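PDB 3OXN: putative transcriptional regulator, LysR family from Vibrio parahaemolyticus, which probably acts as a DNA-binding transcription factor of the LysR type, represented here by its effector-binding (substrate-binding) domain, a periplasmic-binding-protein-like fold of two lobes. Local coordinates for residues Ala200-Glu203 and Ala207-Trp210; Asp111-His116 and Pro184-Phe189. One frame throughout, in Å; residues are numbered along the deposited sequence.

Contact 1: residues Ala200-Glu203 and Ala207-Trp210; sequences ARCE and AQEW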
loop_
_atom_site.group_PDB
_atom_site.type_symbol
_atom_site.label_atom_id
_atom_site.label_comp_id
_atom_site.label_asym_id
_atom_site.label_seq_id
_atom_site.Cartn_x
_atom_site.Cartn_y
_atom_site.Cartn_z
ATOM N N ALA A 200 -3.050 -5.498 25.915
ATOM C CA ALA A 200 -3.007 -6.446 27.018
ATOM C C ALA A 200 -4.108 -7.489 26.831
ATOM O O ALA A 200 -3.920 -8.678 27.110
ATOM C CB ALA A 200 -3.186 -5.723 28.328
ATOM N N ARG A 201 -5.252 -7.028 26.339
ATOM C CA ARG A 201 -6.403 -7.891 26.066
ATOM C C ARG A 201 -6.102 -9.087 25.147
ATOM O O ARG A 201 -6.871 -10.055 25.112
ATOM C CB ARG A 201 -7.554 -7.056 25.484
ATOM C CG ARG A 201 -8.239 -7.692 24.280
ATOM C CD ARG A 201 -8.504 -6.646 23.191
ATOM N NE ARG A 201 -9.327 -5.560 23.712
ATOM C CZ ARG A 201 -9.686 -4.478 23.027
ATOM N NH1 ARG A 201 -9.281 -4.326 21.763
ATOM N NH2 ARG A 201 -10.448 -3.548 23.616
ATOM N N CYS A 202 -5.006 -9.013 24.397
ATOM C CA CYS A 202 -4.626 -10.113 23.517
ATOM C C CYS A 202 -3.383 -10.813 24.032
ATOM O O CYS A 202 -2.807 -11.652 23.337
ATOM C CB CYS A 202 -4.358 -9.624 22.093
ATOM S SG CYS A 202 -5.802 -9.120 21.141
ATOM N N GLU A 203 -2.967 -10.464 25.242
ATOM C CA GLU A 203 -1.712 -10.969 25.783
ATOM C C GLU A 203 -1.779 -12.457 26.079
ATOM O O GLU A 203 -0.840 -13.209 25.794
ATOM C CB GLU A 203 -1.347 -10.217 27.058
ATOM C CG GLU A 203 -0.139 -10.774 27.745
ATOM C CD GLU A 203 1.108 -10.585 26.918
ATOM O OE1 GLU A 203 1.612 -9.444 26.866
ATOM O OE2 GLU A 203 1.590 -11.578 26.329
ATOM N N ALA A 207 -4.695 -18.048 20.861
ATOM C CA ALA A 207 -4.591 -17.801 19.420
ATOM C C ALA A 207 -3.659 -16.631 19.088
ATOM O O ALA A 207 -2.884 -16.692 18.133
ATOM C CB ALA A 207 -5.975 -17.558 18.824
ATOM N N GLN A 208 -3.743 -15.568 19.883
ATOM C CA GLN A 208 -2.874 -14.414 19.701
ATOM C C GLN A 208 -1.436 -14.736 20.118
ATOM O O GLN A 208 -0.488 -14.317 19.453
ATOM C CB GLN A 208 -3.405 -13.188 20.459
ATOM C CG GLN A 208 -4.825 -12.738 20.076
ATOM C CD GLN A 208 -4.983 -12.348 18.598
ATOM O OE1 GLN A 208 -4.007 -12.016 17.922
ATOM N NE2 GLN A 208 -6.222 -12.386 18.098
ATOM N N GLU A 209 -1.257 -15.479 21.208
ATOM C CA GLU A 209 0.089 -15.873 21.606
ATOM C C GLU A 209 0.660 -16.725 20.495
ATOM O O GLU A 209 1.867 -16.768 20.294
ATOM C CB GLU A 209 0.094 -16.659 22.915
ATOM C CG GLU A 209 -0.171 -15.855 24.177
ATOM C CD GLU A 209 -0.468 -16.755 25.384
ATOM O OE1 GLU A 209 -0.595 -17.988 25.193
ATOM O OE2 GLU A 209 -0.574 -16.233 26.523
ATOM N N TRP A 210 -0.210 -17.406 19.762
ATOM C CA TRP A 210 0.250 -18.260 18.675
ATOM C C TRP A 210 0.620 -17.433 17.448
ATOM O O TRP A 210 1.699 -17.599 16.886
ATOM C CB TRP A 210 -0.799 -19.326 18.315
ATOM C CG TRP A 210 -0.493 -20.009 17.015
ATOM C CD1 TRP A 210 0.328 -21.067 16.831
ATOM C CD2 TRP A 210 -0.976 -19.647 15.715
ATOM N NE1 TRP A 210 0.388 -21.401 15.501
ATOM C CE2 TRP A 210 -0.410 -20.544 14.790
ATOM C CE3 TRP A 210 -1.843 -18.650 15.238
ATOM C CZ2 TRP A 210 -0.671 -20.488 13.423
ATOM C CZ3 TRP A 210 -2.110 -18.592 13.876
ATOM C CH2 TRP A 210 -1.527 -19.506 12.985
#
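Cys202 and Gln208 lie side by side, each with its CA–CB bond directed at the other segment, so the two side chains meet along their first carbons. The nearest side-chain carbons are Cys202 CB and Gln208 CG, 3.7 Å apart. Both first torsions place the gamma atom opposite the carbonyl carbon (chi1 -72° for Cys202, -58° for Gln208), and the glutamine bends again at chi2 (-60°). The first torsion brings Gln208 CG beside the sulfur, with SG of Cys202 3.9 Å from CG of Gln208, and the bend at chi2 turns CD and the amide on past it. A small, apolar cysteine suits this buried spot, because it faces the methylenes of the glutamine while the amide is carried past it. Gln208 CB also reaches the backbone, 3.3 Å from Cys202 O; that oxygen is hydrogen-bonded by NH1 of Arg212, one turn further along the same helix.

Glu209 follows another course. From CG outward its chain is extended, running past the carbonyl of Glu203 and leaving OE2 of Glu209 3.1 Å from O of Glu203. Both atoms are acceptors, so no hydrogen bond joins them. The two carboxylates also carry like charge, but Glu203 turns its own OE1 to Arg84 in a salt bridge, which probably lessens any repulsion between them.

The contact closes a short connection in one lobe of the LysR effector-binding domain. The 3-10 turn 200-202 follows strand 194-199, and three residues after Glu203 the chain is already in helix 206-227. Through Glu203, Arg84 on strand 83-89 ties the end of this turn to the outermost strand of the sheet, next to strand 194-199, while Phe21 of strand 20-25 packs against Ala207, Gln208 and Trp210 at the start of the helix.

Contact 2: residues Asp111-His116 and Pro184-Phe189; sequences DDYLSH and PLPFQF
Tyr113 reaches from the short helix 110-114 to the loop 184-189, and its CB already touches Pro186, lying 3.4 Å from CG of that proline. Because its CG stands opposite the backbone N (chi1 -171°), the ring is carried out from the helix and over the proline. Tyr113 CG and CD2 continue along Pro186, with CD2 3.7 Å from the proline CD. This CD sits over one face of the phenol ring, 4.1 Å from its centroid and 26° off the normal, in a CH-pi contact. Proline suits the place: its compact, rigid ring offers CG and CD as an apolar surface, and its CD hydrogens, on the carbon next to nitrogen, probably carry a slight positive charge that suits the pi cloud.

Here the loop that leaves edge strand 180-183 is held against a helix of the same lobe, one of the two alpha/beta lobes of the periplasmic-binding-protein-like fold shared by LysR effector domains.

Further out, Tyr113 CE1 comes 3.9 Å from CE2 of Phe187. The phenylalanine presents its edge to the tyrosine face, an offset T-shaped pair with planes at 71°, and the same side chain also packs on Ile131 and Ala134 of helix 125-134. Leu185 CB covers one face of the Phe187 ring, while Leu185 CD2 meets the end of the tyrosine, 4.0 Å from its OH. Tyrosine combines a broad apolar ring with a polar end: buried as it is, its hydroxyl is hydrogen-bonded to OG1 of Thr165 on strand 163-167.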
loop_
_atom_site.group_PDB
_atom_site.type_symbol
_atom_site.label_atom_id
_atom_site.label_comp_id
_atom_site.label_asym_id
_atom_site.label_seq_id
_atom_site.Cartn_x
_atom_site.Cartn_y
_atom_site.Cartn_z
ATOM N N ASP A 111 27.603 13.935 -1.889
ATOM C CA ASP A 111 27.319 14.995 -2.832
ATOM C C ASP A 111 26.380 14.512 -3.921
ATOM O O ASP A 111 25.389 15.164 -4.196
ATOM C CB ASP A 111 28.571 15.593 -3.471
ATOM C CG ASP A 111 28.224 16.594 -4.576
ATOM O OD1 ASP A 111 27.414 17.521 -4.313
ATOM O OD2 ASP A 111 28.734 16.448 -5.712
ATOM N N ASP A 112 26.674 13.380 -4.546
ATOM C CA ASP A 112 25.810 12.896 -5.621
ATOM C C ASP A 112 24.381 12.752 -5.121
ATOM O O ASP A 112 23.427 13.174 -5.786
ATOM C CB ASP A 112 26.297 11.553 -6.162
ATOM C CG ASP A 112 27.771 11.562 -6.517
ATOM O OD1 ASP A 112 28.617 11.634 -5.591
ATOM O OD2 ASP A 112 28.073 11.484 -7.728
ATOM N N TYR A 113 24.239 12.149 -3.947
ATOM C CA TYR A 113 22.931 11.981 -3.331
ATOM C C TYR A 113 22.203 13.336 -3.278
ATOM O O TYR A 113 21.076 13.476 -3.769
ATOM C CB TYR A 113 23.108 11.380 -1.931
ATOM C CG TYR A 113 21.839 10.955 -1.232
ATOM C CD1 TYR A 113 21.292 11.724 -0.224
ATOM C CD2 TYR A 113 21.203 9.766 -1.570
ATOM C CE1 TYR A 113 20.144 11.336 0.419
ATOM C CE2 TYR A 113 20.056 9.365 -0.940
ATOM C CZ TYR A 113 19.521 10.153 0.058
ATOM O OH TYR A 113 18.352 9.769 0.696
ATOM N N LEU A 114 22.874 14.334 -2.712
ATOM C CA LEU A 114 22.301 15.666 -2.508
ATOM C C LEU A 114 22.050 16.501 -3.782
ATOM O O LEU A 114 21.464 17.581 -3.696
ATOM C CB LEU A 114 23.164 16.464 -1.522
ATOM C CG LEU A 114 22.793 16.357 -0.039
ATOM C CD1 LEU A 114 22.191 15.016 0.303
ATOM C CD2 LEU A 114 24.008 16.631 0.829
ATOM N N SER A 115 22.468 16.010 -4.948
ATOM C CA SER A 115 22.296 16.756 -6.194
ATOM C C SER A 115 21.150 16.246 -7.047
ATOM O O SER A 115 20.953 16.723 -8.155
ATOM C CB SER A 115 23.554 16.677 -7.069
ATOM O OG SER A 115 24.694 16.308 -6.326
ATOM N N HIS A 116 20.419 15.252 -6.567
ATOM C CA HIS A 116 19.421 14.600 -7.411
ATOM C C HIS A 116 18.031 14.630 -6.782
ATOM O O HIS A 116 17.907 14.725 -5.552
ATOM C CB HIS A 116 19.836 13.149 -7.696
ATOM C CG HIS A 116 20.949 13.012 -8.687
ATOM N ND1 HIS A 116 20.727 12.779 -10.028
ATOM C CD2 HIS A 116 22.291 13.060 -8.532
ATOM C CE1 HIS A 116 21.887 12.696 -10.659
ATOM N NE2 HIS A 116 22.852 12.864 -9.773
ATOM N N PRO A 184 23.955 2.035 -1.324
ATOM C CA PRO A 184 23.846 2.396 0.096
ATOM C C PRO A 184 23.598 3.901 0.303
ATOM O O PRO A 184 23.836 4.714 -0.595
ATOM C CB PRO A 184 25.214 2.024 0.656
ATOM C CG PRO A 184 25.735 0.976 -0.257
ATOM C CD PRO A 184 25.186 1.281 -1.620
ATOM N N LEU A 185 23.104 4.261 1.483
ATOM C CA LEU A 185 22.967 5.656 1.857
ATOM C C LEU A 185 24.355 6.229 2.046
ATOM O O LEU A 185 25.123 5.704 2.851
ATOM C CB LEU A 185 22.220 5.766 3.177
ATOM C CG LEU A 185 20.722 5.528 3.159
ATOM C CD1 LEU A 185 20.221 5.551 4.586
ATOM C CD2 LEU A 185 20.040 6.576 2.297
ATOM N N PRO A 186 24.676 7.323 1.333
ATOM C CA PRO A 186 26.009 7.915 1.355
ATOM C C PRO A 186 26.260 8.619 2.669
ATOM O O PRO A 186 26.991 9.607 2.690
ATOM C CB PRO A 186 25.953 8.966 0.244
ATOM C CG PRO A 186 24.643 8.803 -0.418
ATOM C CD PRO A 186 23.745 8.157 0.571
ATOM N N PHE A 187 25.636 8.142 3.740
ATOM C CA PHE A 187 25.901 8.684 5.063
ATOM C C PHE A 187 25.692 7.655 6.161
ATOM O O PHE A 187 25.202 6.552 5.916
ATOM C CB PHE A 187 25.083 9.956 5.335
ATOM C CG PHE A 187 23.601 9.788 5.152
ATOM C CD1 PHE A 187 22.803 9.341 6.196
ATOM C CD2 PHE A 187 22.997 10.097 3.943
ATOM C CE1 PHE A 187 21.423 9.208 6.028
ATOM C CE2 PHE A 187 21.611 9.967 3.770
ATOM C CZ PHE A 187 20.829 9.523 4.811
ATOM N N GLN A 188 26.102 8.018 7.370
ATOM C CA GLN A 188 25.945 7.140 8.506
ATOM C C GLN A 188 24.505 7.235 8.931
ATOM O O GLN A 188 24.007 8.325 9.220
ATOM C CB GLN A 188 26.855 7.559 9.664
ATOM C CG GLN A 188 27.010 6.480 10.742
ATOM C CD GLN A 188 27.094 7.053 12.154
ATOM O OE1 GLN A 188 27.626 8.148 12.365
ATOM N NE2 GLN A 188 26.557 6.312 13.129
ATOM N N PHE A 189 23.837 6.091 8.942
ATOM C CA PHE A 189 22.443 6.006 9.348
ATOM C C PHE A 189 22.272 4.676 10.052
ATOM O O PHE A 189 22.609 3.623 9.506
ATOM C CB PHE A 189 21.510 6.094 8.136
ATOM C CG PHE A 189 20.051 6.051 8.487
ATOM C CD1 PHE A 189 19.413 7.177 8.983
ATOM C CD2 PHE A 189 19.319 4.886 8.316
ATOM C CE1 PHE A 189 18.084 7.140 9.322
ATOM C CE2 PHE A 189 17.979 4.837 8.645
ATOM C CZ PHE A 189 17.358 5.975 9.152
#

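Overall arrangement
Contact 2 is complete before contact 1 begins: its second segment, 184-189, leads on to strand 194-199, which runs straight into the turn 200-203. The two lie on opposite sides of the chain's centre, their own centres about 42 Å apart and their nearest atoms about 28 Å apart, without touching. Each lies beside a different five-stranded mixed sheet, contact 1 by the one with strands 20-25 and 194-199, contact 2 by the one with strands 93-98, 163-167 and 180-183. Each is thus a local packing contact within its own lobe of the LysR effector-binding domain, and the chain crosses from one lobe back to the other between them.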